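PDB 2GU1: peptidoglycan DD-endopeptidase ShyB from Vibrio cholerae, which hydrolyses the peptide cross-links between adjacent peptidoglycan strands as a zinc-dependent DD-endopeptidase, probably making room for new glycans as the cell wall expands. Local coordinates for residues L40-L45 with P231-D236; R203-K208 with L312-L317; T235-P240 with D324-D329; Y246-G251 with Y274-L279. One frame throughout, in Å; residues are numbered along the deposited sequence.

Contact 1 (L40-L45 with P231-D236). With ZN (zinc ion), chain B.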
loop_
_atom_site.group_PDB
_atom_site.type_symbol
_atom_site.label_atom_id
_atom_site.label_comp_id
_atom_site.label_asym_id
_atom_site.label_seq_id
_atom_site.Cartn_x
_atom_site.Cartn_y
_atom_site.Cartn_z
ATOM N N LEU A 40 1.121 -14.664 -2.737
ATOM C CA LEU A 40 2.497 -14.271 -2.441
ATOM C C LEU A 40 2.893 -13.088 -3.317
ATOM O O LEU A 40 3.527 -12.147 -2.857
ATOM C CB LEU A 40 3.454 -15.438 -2.714
ATOM C CG LEU A 40 4.953 -15.126 -2.875
ATOM C CD1 LEU A 40 5.490 -14.482 -1.616
ATOM C CD2 LEU A 40 5.704 -16.423 -3.179
ATOM N N ASP A 41 2.500 -13.138 -4.583
ATOM C CA ASP A 41 2.844 -12.090 -5.537
ATOM C C ASP A 41 1.958 -10.852 -5.545
ATOM O O ASP A 41 2.174 -9.940 -6.347
ATOM C CB ASP A 41 2.883 -12.694 -6.933
ATOM C CG ASP A 41 3.919 -13.785 -7.047
ATOM O OD1 ASP A 41 5.106 -13.481 -6.800
ATOM O OD2 ASP A 41 3.559 -14.937 -7.358
ATOM N N HIS A 42 0.986 -10.796 -4.641
ATOM C CA HIS A 42 0.075 -9.661 -4.607
ATOM C C HIS A 42 -0.142 -9.129 -3.202
ATOM O O HIS A 42 -0.261 -7.915 -3.002
ATOM C CB HIS A 42 -1.251 -10.093 -5.227
ATOM C CG HIS A 42 -1.089 -10.762 -6.554
ATOM N ND1 HIS A 42 -0.828 -10.062 -7.713
ATOM C CD2 HIS A 42 -1.071 -12.073 -6.894
ATOM C CE1 HIS A 42 -0.656 -10.911 -8.708
ATOM N NE2 HIS A 42 -0.799 -12.138 -8.238
ATOM N N LEU A 43 -0.188 -10.052 -2.241
ATOM C CA LEU A 43 -0.389 -9.755 -0.823
ATOM C C LEU A 43 -1.578 -8.820 -0.598
ATOM O O LEU A 43 -1.480 -7.831 0.130
ATOM C CB LEU A 43 0.890 -9.160 -0.213
ATOM C CG LEU A 43 2.138 -10.058 -0.250
ATOM C CD1 LEU A 43 3.340 -9.275 0.222
ATOM C CD2 LEU A 43 1.931 -11.294 0.624
ATOM N N GLN A 44 -2.695 -9.145 -1.243
ATOM C CA GLN A 44 -3.922 -8.358 -1.124
ATOM C C GLN A 44 -4.738 -8.815 0.096
ATOM O O GLN A 44 -5.306 -8.008 0.826
ATOM C CB GLN A 44 -4.789 -8.554 -2.370
ATOM C CG GLN A 44 -4.085 -8.340 -3.704
ATOM C CD GLN A 44 -4.135 -6.905 -4.163
ATOM O OE1 GLN A 44 -3.691 -5.998 -3.463
ATOM N NE2 GLN A 44 -4.680 -6.688 -5.357
ATOM N N LEU A 45 -4.794 -10.120 0.305
ATOM C CA LEU A 45 -5.587 -10.683 1.393
ATOM C C LEU A 45 -5.120 -10.374 2.812
ATOM O O LEU A 45 -5.906 -10.456 3.754
ATOM C CB LEU A 45 -5.727 -12.192 1.175
ATOM C CG LEU A 45 -6.524 -12.492 -0.108
ATOM C CD1 LEU A 45 -6.380 -13.961 -0.490
ATOM C CD2 LEU A 45 -8.005 -12.110 0.098
ATOM N N PRO A 231 2.987 -12.859 -12.480
ATOM C CA PRO A 231 3.857 -11.687 -12.361
ATOM C C PRO A 231 4.841 -11.659 -11.203
ATOM O O PRO A 231 4.547 -12.116 -10.094
ATOM C CB PRO A 231 2.864 -10.533 -12.283
ATOM C CG PRO A 231 1.726 -11.145 -11.511
ATOM C CD PRO A 231 1.585 -12.502 -12.179
ATOM N N HIS A 232 6.030 -11.141 -11.490
ATOM C CA HIS A 232 7.038 -10.962 -10.461
ATOM C C HIS A 232 6.914 -9.463 -10.245
ATOM O O HIS A 232 7.408 -8.665 -11.044
ATOM C CB HIS A 232 8.436 -11.301 -10.958
ATOM C CG HIS A 232 9.476 -11.227 -9.881
ATOM N ND1 HIS A 232 10.634 -10.492 -10.011
ATOM C CD2 HIS A 232 9.527 -11.798 -8.653
ATOM C CE1 HIS A 232 11.354 -10.614 -8.909
ATOM N NE2 HIS A 232 10.705 -11.401 -8.071
ATOM N N ASN A 233 6.229 -9.088 -9.176
ATOM C CA ASN A 233 5.979 -7.690 -8.869
ATOM C C ASN A 233 7.038 -6.970 -8.037
ATOM O O ASN A 233 6.738 -5.982 -7.364
ATOM C CB ASN A 233 4.609 -7.583 -8.191
ATOM C CG ASN A 233 3.467 -7.840 -9.157
ATOM O OD1 ASN A 233 2.466 -8.467 -8.809
ATOM N ND2 ASN A 233 3.610 -7.343 -10.380
ATOM N N GLY A 234 8.275 -7.454 -8.084
ATOM C CA GLY A 234 9.326 -6.810 -7.319
ATOM C C GLY A 234 10.698 -7.078 -7.909
ATOM O O GLY A 234 10.814 -7.677 -8.976
ATOM N N THR A 235 11.738 -6.630 -7.217
ATOM C CA THR A 235 13.103 -6.835 -7.682
ATOM C C THR A 235 13.844 -7.693 -6.658
ATOM O O THR A 235 13.760 -7.437 -5.455
ATOM C CB THR A 235 13.837 -5.484 -7.839
ATOM O OG1 THR A 235 13.096 -4.631 -8.714
ATOM C CG2 THR A 235 15.218 -5.688 -8.402
ATOM N N ASP A 236 14.559 -8.713 -7.124
ATOM C CA ASP A 236 15.310 -9.581 -6.216
ATOM C C ASP A 236 16.786 -9.212 -6.170
ATOM O O ASP A 236 17.439 -9.151 -7.215
ATOM C CB ASP A 236 15.173 -11.044 -6.645
ATOM C CG ASP A 236 13.755 -11.541 -6.535
ATOM O OD1 ASP A 236 12.928 -10.810 -5.946
ATOM O OD2 ASP A 236 13.474 -12.655 -7.016
HETATM ZN ZN ZN B . 11.087 -11.656 -6.100
HETATM O O HOH W 1 5.916 -10.926 -6.983
#
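Asp41 and Asn233 are joined by a water. The molecule donates to Asp41 OD1 at 2.7 Å and accepts from the Asn233 backbone N at 2.9 Å, so the carboxylate reaches the backbone of the zinc-binding segment through solvent, without touching the metal. CG of Asp41 lies anti to its carbonyl carbon (chi1 -61°), which brings the carboxylate alongside the Pro231 carbonyl, with CG 3.5 Å from Pro231 O. Van der Waals packing adds the second grip: the His42 ring comes in crosswise to the Pro231 ring, CE1 lying 3.7 Å from Pro231 CG, while CB of Asp41 rests over the rim of one imidazole face. Metal coordination belongs to the 231-236 side. His232 NE2 and Asp236 OD1 each bind the zinc at 2.0 Å, and His313 supplies a further ligand. His232 ND1 is held by the Gly216 carbonyl, a second-shell bond that, with the zinc on NE2, helps set the rotation of the ring. The 40-45 loop of the LysM-like domain thus reaches the catalytic zinc site of the M23 domain. It follows helix 29-38 and precedes strand 53-58, with His42 stacked on Tyr89, whereas 231-236 runs into strand 235-237, between strands 213-215 and 312-318.

Contact 2 (R203-K208 with L312-L317). With ZN (zinc ion), chain B.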
loop_
_atom_site.group_PDB
_atom_site.type_symbol
_atom_site.label_atom_id
_atom_site.label_comp_id
_atom_site.label_asym_id
_atom_site.label_seq_id
_atom_site.Cartn_x
_atom_site.Cartn_y
_atom_site.Cartn_z
ATOM N N ARG A 203 17.520 4.637 -4.436
ATOM C CA ARG A 203 17.151 3.622 -5.413
ATOM C C ARG A 203 17.207 2.195 -4.844
ATOM O O ARG A 203 16.339 1.371 -5.133
ATOM C CB ARG A 203 18.080 3.717 -6.623
ATOM C CG ARG A 203 17.881 2.600 -7.636
ATOM C CD ARG A 203 16.578 2.769 -8.365
ATOM N NE ARG A 203 16.644 3.889 -9.299
ATOM C CZ ARG A 203 15.609 4.350 -9.996
ATOM N NH1 ARG A 203 14.407 3.786 -9.871
ATOM N NH2 ARG A 203 15.779 5.379 -10.822
ATOM N N TYR A 204 18.222 1.922 -4.024
ATOM C CA TYR A 204 18.450 0.592 -3.447
ATOM C C TYR A 204 18.167 0.417 -1.956
ATOM O O TYR A 204 18.453 1.303 -1.157
ATOM C CB TYR A 204 19.907 0.177 -3.701
ATOM C CG TYR A 204 20.276 0.128 -5.167
ATOM C CD1 TYR A 204 19.871 -0.932 -5.972
ATOM C CD2 TYR A 204 20.998 1.166 -5.757
ATOM C CE1 TYR A 204 20.173 -0.961 -7.336
ATOM C CE2 TYR A 204 21.304 1.149 -7.110
ATOM C CZ TYR A 204 20.890 0.085 -7.895
ATOM O OH TYR A 204 21.190 0.074 -9.241
ATOM N N PRO A 205 17.600 -0.745 -1.572
ATOM C CA PRO A 205 17.276 -1.076 -0.179
ATOM C C PRO A 205 18.424 -1.826 0.508
ATOM O O PRO A 205 18.284 -2.271 1.648
ATOM C CB PRO A 205 16.037 -1.953 -0.313
ATOM C CG PRO A 205 16.359 -2.747 -1.557
ATOM C CD PRO A 205 16.932 -1.684 -2.498
ATOM N N VAL A 206 19.547 -1.983 -0.193
ATOM C CA VAL A 206 20.699 -2.686 0.366
ATOM C C VAL A 206 22.011 -1.998 -0.032
ATOM O O VAL A 206 22.040 -1.147 -0.935
ATOM C CB VAL A 206 20.760 -4.166 -0.112
ATOM C CG1 VAL A 206 19.551 -4.957 0.412
ATOM C CG2 VAL A 206 20.810 -4.217 -1.626
ATOM N N ASP A 207 23.094 -2.378 0.642
ATOM C CA ASP A 207 24.401 -1.805 0.365
ATOM C C ASP A 207 24.941 -2.275 -0.979
ATOM O O ASP A 207 24.523 -3.317 -1.504
ATOM C CB ASP A 207 25.375 -2.147 1.495
ATOM C CG ASP A 207 24.989 -1.492 2.811
ATOM O OD1 ASP A 207 24.748 -0.260 2.826
ATOM O OD2 ASP A 207 24.929 -2.205 3.835
ATOM N N LYS A 208 25.872 -1.501 -1.533
ATOM C CA LYS A 208 26.460 -1.809 -2.834
ATOM C C LYS A 208 26.866 -3.263 -3.020
ATOM O O LYS A 208 26.686 -3.840 -4.099
ATOM C CB LYS A 208 27.676 -0.907 -3.089
ATOM C CG LYS A 208 27.351 0.583 -3.099
ATOM C CD LYS A 208 28.555 1.416 -3.526
ATOM C CE LYS A 208 28.219 2.897 -3.556
ATOM N NZ LYS A 208 29.371 3.722 -4.029
ATOM N N LEU A 312 16.436 -10.903 -1.157
ATOM C CA LEU A 312 15.485 -9.901 -0.735
ATOM C C LEU A 312 14.595 -9.628 -1.940
ATOM O O LEU A 312 15.081 -9.439 -3.062
ATOM C CB LEU A 312 16.185 -8.604 -0.331
ATOM C CG LEU A 312 15.251 -7.427 -0.035
ATOM C CD1 LEU A 312 14.570 -7.630 1.315
ATOM C CD2 LEU A 312 16.045 -6.130 -0.026
ATOM N N HIS A 313 13.288 -9.650 -1.712
ATOM C CA HIS A 313 12.333 -9.343 -2.764
ATOM C C HIS A 313 11.845 -7.952 -2.361
ATOM O O HIS A 313 11.208 -7.802 -1.316
ATOM C CB HIS A 313 11.175 -10.343 -2.745
ATOM C CG HIS A 313 10.041 -9.971 -3.647
ATOM N ND1 HIS A 313 9.902 -10.477 -4.921
ATOM C CD2 HIS A 313 9.000 -9.122 -3.464
ATOM C CE1 HIS A 313 8.823 -9.959 -5.484
ATOM N NE2 HIS A 313 8.258 -9.133 -4.620
ATOM N N PHE A 314 12.167 -6.947 -3.175
ATOM C CA PHE A 314 11.808 -5.553 -2.897
ATOM C C PHE A 314 10.714 -5.052 -3.834
ATOM O O PHE A 314 10.734 -5.328 -5.042
ATOM C CB PHE A 314 13.072 -4.676 -3.030
ATOM C CG PHE A 314 12.831 -3.199 -2.847
ATOM C CD1 PHE A 314 12.355 -2.691 -1.644
ATOM C CD2 PHE A 314 13.096 -2.309 -3.888
ATOM C CE1 PHE A 314 12.148 -1.310 -1.477
ATOM C CE2 PHE A 314 12.893 -0.944 -3.736
ATOM C CZ PHE A 314 12.415 -0.436 -2.527
ATOM N N GLU A 315 9.753 -4.316 -3.282
ATOM C CA GLU A 315 8.663 -3.787 -4.094
ATOM C C GLU A 315 8.394 -2.316 -3.837
ATOM O O GLU A 315 8.560 -1.831 -2.718
ATOM C CB GLU A 315 7.368 -4.572 -3.830
ATOM C CG GLU A 315 7.293 -5.923 -4.531
ATOM C CD GLU A 315 5.986 -6.667 -4.257
ATOM O OE1 GLU A 315 4.964 -6.013 -3.966
ATOM O OE2 GLU A 315 5.985 -7.910 -4.346
ATOM N N VAL A 316 8.005 -1.605 -4.891
ATOM C CA VAL A 316 7.632 -0.206 -4.773
ATOM C C VAL A 316 6.204 -0.165 -5.295
ATOM O O VAL A 316 5.923 -0.677 -6.382
ATOM C CB VAL A 316 8.497 0.732 -5.647
ATOM C CG1 VAL A 316 7.964 2.168 -5.555
ATOM C CG2 VAL A 316 9.948 0.691 -5.172
ATOM N N LEU A 317 5.301 0.407 -4.508
ATOM C CA LEU A 317 3.908 0.509 -4.921
ATOM C C LEU A 317 3.513 1.963 -5.120
ATOM O O LEU A 317 3.779 2.805 -4.268
ATOM C CB LEU A 317 2.973 -0.107 -3.871
ATOM C CG LEU A 317 3.177 -1.552 -3.420
ATOM C CD1 LEU A 317 1.947 -1.982 -2.619
ATOM C CD2 LEU A 317 3.364 -2.465 -4.605
HETATM ZN ZN ZN B . 11.087 -11.656 -6.100
#
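Arg203 lies at the margin of the contact, its carbonyl O 4.4 Å from CE2 of Phe314; its guanidinium turns elsewhere, NH1 donating to the carbonyls of Ala325 and Lys327. Two residues on, Pro205 makes the main touch. Its CG sits over one face of the Phe314 ring, 4.0 Å from the centroid and 20° off the normal, a CH-pi contact displaced toward the CB end of the ring. The same CG meets Leu312 CD2 at 3.7 Å, so one ring carbon of the proline packs against two side chains of the same strand. Strand 312-318 belongs to the curled antiparallel sheet of the M23 peptidase domain, and its residues alternate: Leu312 and Phe314 face the 203-208 loop, while His313 and Glu315 point to the other side. There His313 ND1 binds the catalytic zinc at 2.0 Å, and its NE2 donates to the anti lone pair of Glu315 OE2 at 2.6 Å, nearly in the imidazole plane. Together with the zinc on ND1, this bond helps fix the ring's rotation, and Arg277 pairs with Glu315 OE1. Val206 follows: its side chain and that of Leu312 run past each other in opposite directions, and CG1, anti to the carbonyl carbon (chi1 -65°), reaches Leu312 CD2 at 3.7 Å.

Contact 3 (T235-P240 with D324-D329). With ZN (zinc ion), chain B.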
loop_
_atom_site.group_PDB
_atom_site.type_symbol
_atom_site.label_atom_id
_atom_site.label_comp_id
_atom_site.label_asym_id
_atom_site.label_seq_id
_atom_site.Cartn_x
_atom_site.Cartn_y
_atom_site.Cartn_z
ATOM N N THR A 235 11.738 -6.630 -7.217
ATOM C CA THR A 235 13.103 -6.835 -7.682
ATOM C C THR A 235 13.844 -7.693 -6.658
ATOM O O THR A 235 13.760 -7.437 -5.455
ATOM C CB THR A 235 13.837 -5.484 -7.839
ATOM O OG1 THR A 235 13.096 -4.631 -8.714
ATOM C CG2 THR A 235 15.218 -5.688 -8.402
ATOM N N ASP A 236 14.559 -8.713 -7.124
ATOM C CA ASP A 236 15.310 -9.581 -6.216
ATOM C C ASP A 236 16.786 -9.212 -6.170
ATOM O O ASP A 236 17.439 -9.151 -7.215
ATOM C CB ASP A 236 15.173 -11.044 -6.645
ATOM C CG ASP A 236 13.755 -11.541 -6.535
ATOM O OD1 ASP A 236 12.928 -10.810 -5.946
ATOM O OD2 ASP A 236 13.474 -12.655 -7.016
ATOM N N PHE A 237 17.299 -8.958 -4.963
ATOM C CA PHE A 237 18.709 -8.609 -4.752
ATOM C C PHE A 237 19.436 -9.799 -4.128
ATOM O O PHE A 237 18.878 -10.516 -3.284
ATOM C CB PHE A 237 18.833 -7.379 -3.839
ATOM C CG PHE A 237 18.347 -6.105 -4.468
ATOM C CD1 PHE A 237 19.037 -5.531 -5.533
ATOM C CD2 PHE A 237 17.180 -5.492 -4.019
ATOM C CE1 PHE A 237 18.572 -4.365 -6.143
ATOM C CE2 PHE A 237 16.703 -4.328 -4.617
ATOM C CZ PHE A 237 17.399 -3.760 -5.683
ATOM N N ALA A 238 20.679 -10.014 -4.558
ATOM C CA ALA A 238 21.485 -11.132 -4.087
ATOM C C ALA A 238 22.072 -10.893 -2.704
ATOM O O ALA A 238 23.269 -10.627 -2.561
ATOM C CB ALA A 238 22.604 -11.416 -5.084
ATOM N N THR A 239 21.232 -10.994 -1.685
ATOM C CA THR A 239 21.670 -10.782 -0.310
ATOM C C THR A 239 21.872 -12.069 0.465
ATOM O O THR A 239 21.112 -13.025 0.318
ATOM C CB THR A 239 20.639 -9.971 0.494
ATOM O OG1 THR A 239 19.349 -10.581 0.352
ATOM C CG2 THR A 239 20.586 -8.543 0.019
ATOM N N PRO A 240 22.919 -12.116 1.299
ATOM C CA PRO A 240 23.163 -13.314 2.100
ATOM C C PRO A 240 22.145 -13.189 3.235
ATOM O O PRO A 240 21.686 -12.085 3.518
ATOM C CB PRO A 240 24.580 -13.101 2.632
ATOM C CG PRO A 240 25.201 -12.151 1.645
ATOM C CD PRO A 240 24.071 -11.202 1.357
ATOM N N ASP A 324 8.095 -1.162 -11.427
ATOM C CA ASP A 324 9.500 -1.559 -11.456
ATOM C C ASP A 324 10.295 -0.608 -10.561
ATOM O O ASP A 324 10.394 0.583 -10.851
ATOM C CB ASP A 324 10.031 -1.490 -12.892
ATOM C CG ASP A 324 11.358 -2.198 -13.058
ATOM O OD1 ASP A 324 12.169 -2.187 -12.106
ATOM O OD2 ASP A 324 11.593 -2.766 -14.148
ATOM N N ALA A 325 10.854 -1.136 -9.474
ATOM C CA ALA A 325 11.628 -0.328 -8.534
ATOM C C ALA A 325 12.859 0.300 -9.182
ATOM O O ALA A 325 13.361 1.316 -8.713
ATOM C CB ALA A 325 12.057 -1.178 -7.347
ATOM N N MET A 326 13.345 -0.305 -10.259
ATOM C CA MET A 326 14.525 0.216 -10.937
ATOM C C MET A 326 14.220 1.177 -12.093
ATOM O O MET A 326 15.136 1.591 -12.801
ATOM C CB MET A 326 15.370 -0.946 -11.457
ATOM C CG MET A 326 15.785 -1.943 -10.390
ATOM S SD MET A 326 16.873 -1.242 -9.128
ATOM C CE MET A 326 15.700 -0.771 -7.855
ATOM N N LYS A 327 12.953 1.550 -12.275
ATOM C CA LYS A 327 12.586 2.439 -13.381
ATOM C C LYS A 327 13.087 3.885 -13.273
ATOM O O LYS A 327 13.202 4.449 -12.184
ATOM C CB LYS A 327 11.070 2.434 -13.597
ATOM C CG LYS A 327 10.263 3.253 -12.616
ATOM C CD LYS A 327 8.801 3.234 -13.031
ATOM C CE LYS A 327 7.959 4.154 -12.173
ATOM N NZ LYS A 327 6.566 4.252 -12.694
ATOM N N ALA A 328 13.368 4.475 -14.433
ATOM C CA ALA A 328 13.887 5.837 -14.538
ATOM C C ALA A 328 13.126 6.918 -13.776
ATOM O O ALA A 328 13.638 7.471 -12.801
ATOM C CB ALA A 328 14.002 6.228 -16.014
ATOM N N ASP A 329 11.913 7.231 -14.223
ATOM C CA ASP A 329 11.117 8.273 -13.580
ATOM C C ASP A 329 10.496 7.840 -12.260
ATOM O O ASP A 329 9.589 7.008 -12.224
ATOM C CB ASP A 329 10.004 8.760 -14.513
ATOM C CG ASP A 329 8.890 7.739 -14.672
ATOM O OD1 ASP A 329 9.159 6.634 -15.190
ATOM O OD2 ASP A 329 7.747 8.042 -14.272
HETATM ZN ZN ZN B . 11.087 -11.656 -6.100
HETATM O O HOH W 2 10.416 -3.783 -8.821
HETATM O O HOH W 3 13.561 -4.552 -11.425
#
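Thr235 and Met326 carry most of this contact, with Phe237 third. Thr235 OG1 meets the 324-329 turn through two waters. One bridges to the Ala325 backbone N, 2.8 Å from that N, from which it accepts; the other donates to Asp324 OD1 at 2.8 Å. With OG1 anti to the carbonyl carbon (chi1 -56°), the hydroxyl is directed to the turn, where it also packs against Ala325 CB at 3.9 Å and lies beside Met326 CG. The other branch, CG2, rests 4.0 Å above one face of the Phe237 ring, toward the rim. Met326 touches both residues, at two points of its chain. That chain is bent at chi2 (-64°) and again at chi3 (94°), which carries CE back to the edge of the Phe237 ring, 4.1 Å from CZ and near the ring plane; the two side chains arrive from opposite directions. The turn that presents Met326 is a type I beta turn from Asp324 to Lys327. It is reinforced by an Asx turn in which Met326 N donates to Asp324 OD1 at 2.9 Å, on the anti side and tilted out of the carboxylate plane. OD1 therefore takes both a backbone N-H and a water. Ala325 also rests on Phe314 and Val316 of strand 312-318. Between Thr235 and Phe237, on strand 235-237, Asp236 binds the zinc ion, so the turn packs behind a metal-bearing strand of the M23 metallopeptidase site, which His232 and His313 complete.

Contact 4 (Y246-G251 with Y274-L279)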
loop_
_atom_site.group_PDB
_atom_site.type_symbol
_atom_site.label_atom_id
_atom_site.label_comp_id
_atom_site.label_asym_id
_atom_site.label_seq_id
_atom_site.Cartn_x
_atom_site.Cartn_y
_atom_site.Cartn_z
ATOM N N TYR A 246 17.568 -1.692 4.207
ATOM C CA TYR A 246 17.246 -0.324 4.588
ATOM C C TYR A 246 16.030 0.219 3.855
ATOM O O TYR A 246 15.761 -0.174 2.721
ATOM C CB TYR A 246 18.417 0.596 4.266
ATOM C CG TYR A 246 19.749 0.091 4.760
ATOM C CD1 TYR A 246 20.199 0.388 6.046
ATOM C CD2 TYR A 246 20.562 -0.685 3.936
ATOM C CE1 TYR A 246 21.437 -0.074 6.498
ATOM C CE2 TYR A 246 21.800 -1.154 4.378
ATOM C CZ TYR A 246 22.230 -0.842 5.654
ATOM O OH TYR A 246 23.464 -1.274 6.076
ATOM N N SER A 247 15.321 1.141 4.501
ATOM C CA SER A 247 14.160 1.771 3.879
ATOM C C SER A 247 14.688 2.707 2.806
ATOM O O SER A 247 15.687 3.400 3.013
ATOM C CB SER A 247 13.356 2.585 4.898
ATOM O OG SER A 247 12.319 3.323 4.250
ATOM N N THR A 248 14.026 2.725 1.655
ATOM C CA THR A 248 14.450 3.593 0.569
ATOM C C THR A 248 13.875 5.000 0.729
ATOM O O THR A 248 14.084 5.867 -0.121
ATOM C CB THR A 248 14.021 3.012 -0.784
ATOM O OG1 THR A 248 12.641 2.624 -0.721
ATOM C CG2 THR A 248 14.874 1.789 -1.124
ATOM N N GLY A 249 13.149 5.227 1.818
ATOM C CA GLY A 249 12.583 6.549 2.030
ATOM C C GLY A 249 12.023 6.800 3.418
ATOM O O GLY A 249 11.817 5.867 4.199
ATOM N N ASP A 250 11.784 8.072 3.733
ATOM C CA ASP A 250 11.211 8.422 5.022
ATOM C C ASP A 250 9.803 7.846 5.012
ATOM O O ASP A 250 9.169 7.769 3.957
ATOM C CB ASP A 250 11.137 9.946 5.199
ATOM C CG ASP A 250 12.492 10.620 5.071
ATOM O OD1 ASP A 250 13.489 10.075 5.589
ATOM O OD2 ASP A 250 12.560 11.706 4.463
ATOM N N GLY A 251 9.308 7.436 6.172
ATOM C CA GLY A 251 7.970 6.884 6.209
ATOM C C GLY A 251 7.596 6.242 7.524
ATOM O O GLY A 251 8.282 6.400 8.537
ATOM N N TYR A 274 3.223 6.562 -2.359
ATOM C CA TYR A 274 4.229 5.499 -2.305
ATOM C C TYR A 274 4.320 4.609 -1.067
ATOM O O TYR A 274 4.178 5.067 0.063
ATOM C CB TYR A 274 5.613 6.115 -2.513
ATOM C CG TYR A 274 5.827 6.767 -3.854
ATOM C CD1 TYR A 274 6.215 6.011 -4.963
ATOM C CD2 TYR A 274 5.652 8.144 -4.016
ATOM C CE1 TYR A 274 6.427 6.605 -6.195
ATOM C CE2 TYR A 274 5.861 8.749 -5.252
ATOM C CZ TYR A 274 6.254 7.971 -6.335
ATOM O OH TYR A 274 6.507 8.561 -7.546
ATOM N N LYS A 275 4.586 3.329 -1.311
ATOM C CA LYS A 275 4.793 2.346 -0.258
ATOM C C LYS A 275 5.887 1.426 -0.807
ATOM O O LYS A 275 6.066 1.317 -2.025
ATOM C CB LYS A 275 3.546 1.494 0.004
ATOM C CG LYS A 275 2.305 2.214 0.519
ATOM C CD LYS A 275 1.205 1.183 0.774
ATOM C CE LYS A 275 -0.095 1.808 1.289
ATOM N NZ LYS A 275 -0.791 2.594 0.234
ATOM N N THR A 276 6.615 0.774 0.092
ATOM C CA THR A 276 7.647 -0.178 -0.307
ATOM C C THR A 276 7.445 -1.425 0.544
ATOM O O THR A 276 7.039 -1.324 1.709
ATOM C CB THR A 276 9.079 0.365 -0.066
ATOM O OG1 THR A 276 9.191 0.868 1.272
ATOM C CG2 THR A 276 9.411 1.467 -1.061
ATOM N N ARG A 277 7.696 -2.590 -0.051
ATOM C CA ARG A 277 7.560 -3.868 0.646
ATOM C C ARG A 277 8.896 -4.595 0.655
ATOM O O ARG A 277 9.658 -4.514 -0.320
ATOM C CB ARG A 277 6.551 -4.772 -0.058
ATOM C CG ARG A 277 5.145 -4.252 -0.100
ATOM C CD ARG A 277 4.312 -5.244 -0.883
ATOM N NE ARG A 277 2.889 -4.991 -0.759
ATOM C CZ ARG A 277 1.981 -5.514 -1.569
ATOM N NH1 ARG A 277 2.364 -6.310 -2.559
ATOM N NH2 ARG A 277 0.692 -5.253 -1.381
ATOM N N TYR A 278 9.154 -5.329 1.737
ATOM C CA TYR A 278 10.404 -6.074 1.901
ATOM C C TYR A 278 10.018 -7.493 2.358
ATOM O O TYR A 278 9.506 -7.675 3.459
ATOM C CB TYR A 278 11.272 -5.378 2.965
ATOM C CG TYR A 278 11.446 -3.879 2.752
ATOM C CD1 TYR A 278 12.611 -3.359 2.182
ATOM C CD2 TYR A 278 10.424 -2.988 3.076
ATOM C CE1 TYR A 278 12.743 -1.993 1.933
ATOM C CE2 TYR A 278 10.546 -1.620 2.830
ATOM C CZ TYR A 278 11.703 -1.129 2.254
ATOM O OH TYR A 278 11.791 0.216 1.956
ATOM N N LEU A 279 10.273 -8.494 1.516
ATOM C CA LEU A 279 9.903 -9.873 1.830
ATOM C C LEU A 279 11.032 -10.860 2.104
ATOM O O LEU A 279 12.202 -10.601 1.806
ATOM C CB LEU A 279 9.042 -10.447 0.707
ATOM C CG LEU A 279 7.610 -9.956 0.514
ATOM C CD1 LEU A 279 7.576 -8.452 0.325
ATOM C CD2 LEU A 279 7.012 -10.680 -0.708
#
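Thr276 opens the contact from strand 274-281, a member of the curled antiparallel sheet of the M23 peptidase domain, against the loop that leads from strand 244-246 to strand 251-259. The side chain leaves the backbone toward the loop and crosses that of Thr248 obliquely, CG2 lying 3.4 Å from Thr248 OG1. Its OG1 shares a 2.8 Å hydrogen bond with Tyr278 OH, in which either may donate; His270 NE2 is a further partner of this hydroxyl. Arg277 points to the other side of the sheet, where NH1 hydrogen-bonds to the His42 carbonyl. Tyr278 then returns to the loop side and brings its ring obliquely against the backbone of 246-248. CG lies anti to the carbonyl carbon (chi1 -50°), which carries the phenol past the Tyr246 carbonyl, CE1 being 3.6 Å from Tyr246 O, to end beside Ser247, whose CA is 3.4 Å from OH. Ser247 itself turns back into the loop: OG donates to Gly249 O at 2.6 Å, in the carbonyl plane and on a lone pair, closing the bend. At the far end of the phenol, Thr248 N gives Tyr278 OH a long, weak hydrogen bond of 3.4 Å at 156°.

Overall arrangement
Contacts 2, 3 and 4 are buried, contact 2 packing a loop from the Csd3 second-domain range on a peptidase strand, whereas contact 1 is only partly buried and brings the LysM-like domain to the zinc site. The chemistry follows: contact 2 is apolar, contact 3 mixes two bridging waters with an apolar edge, contact 4 rests on hydroxyls and backbone, and contact 1 on a carboxylate and a water. Contacts 1 and 3 share strand 235-237, which pairs with strand 312-318 of contact 2, and all three hold zinc ligands. Contact 4 has none, but its strand 274-281 flanks 312-318 on the other side. Contacts 2 and 3 lie closest, their centres about 5 Å apart, and Arg277 bridges contact 4 to contact 1.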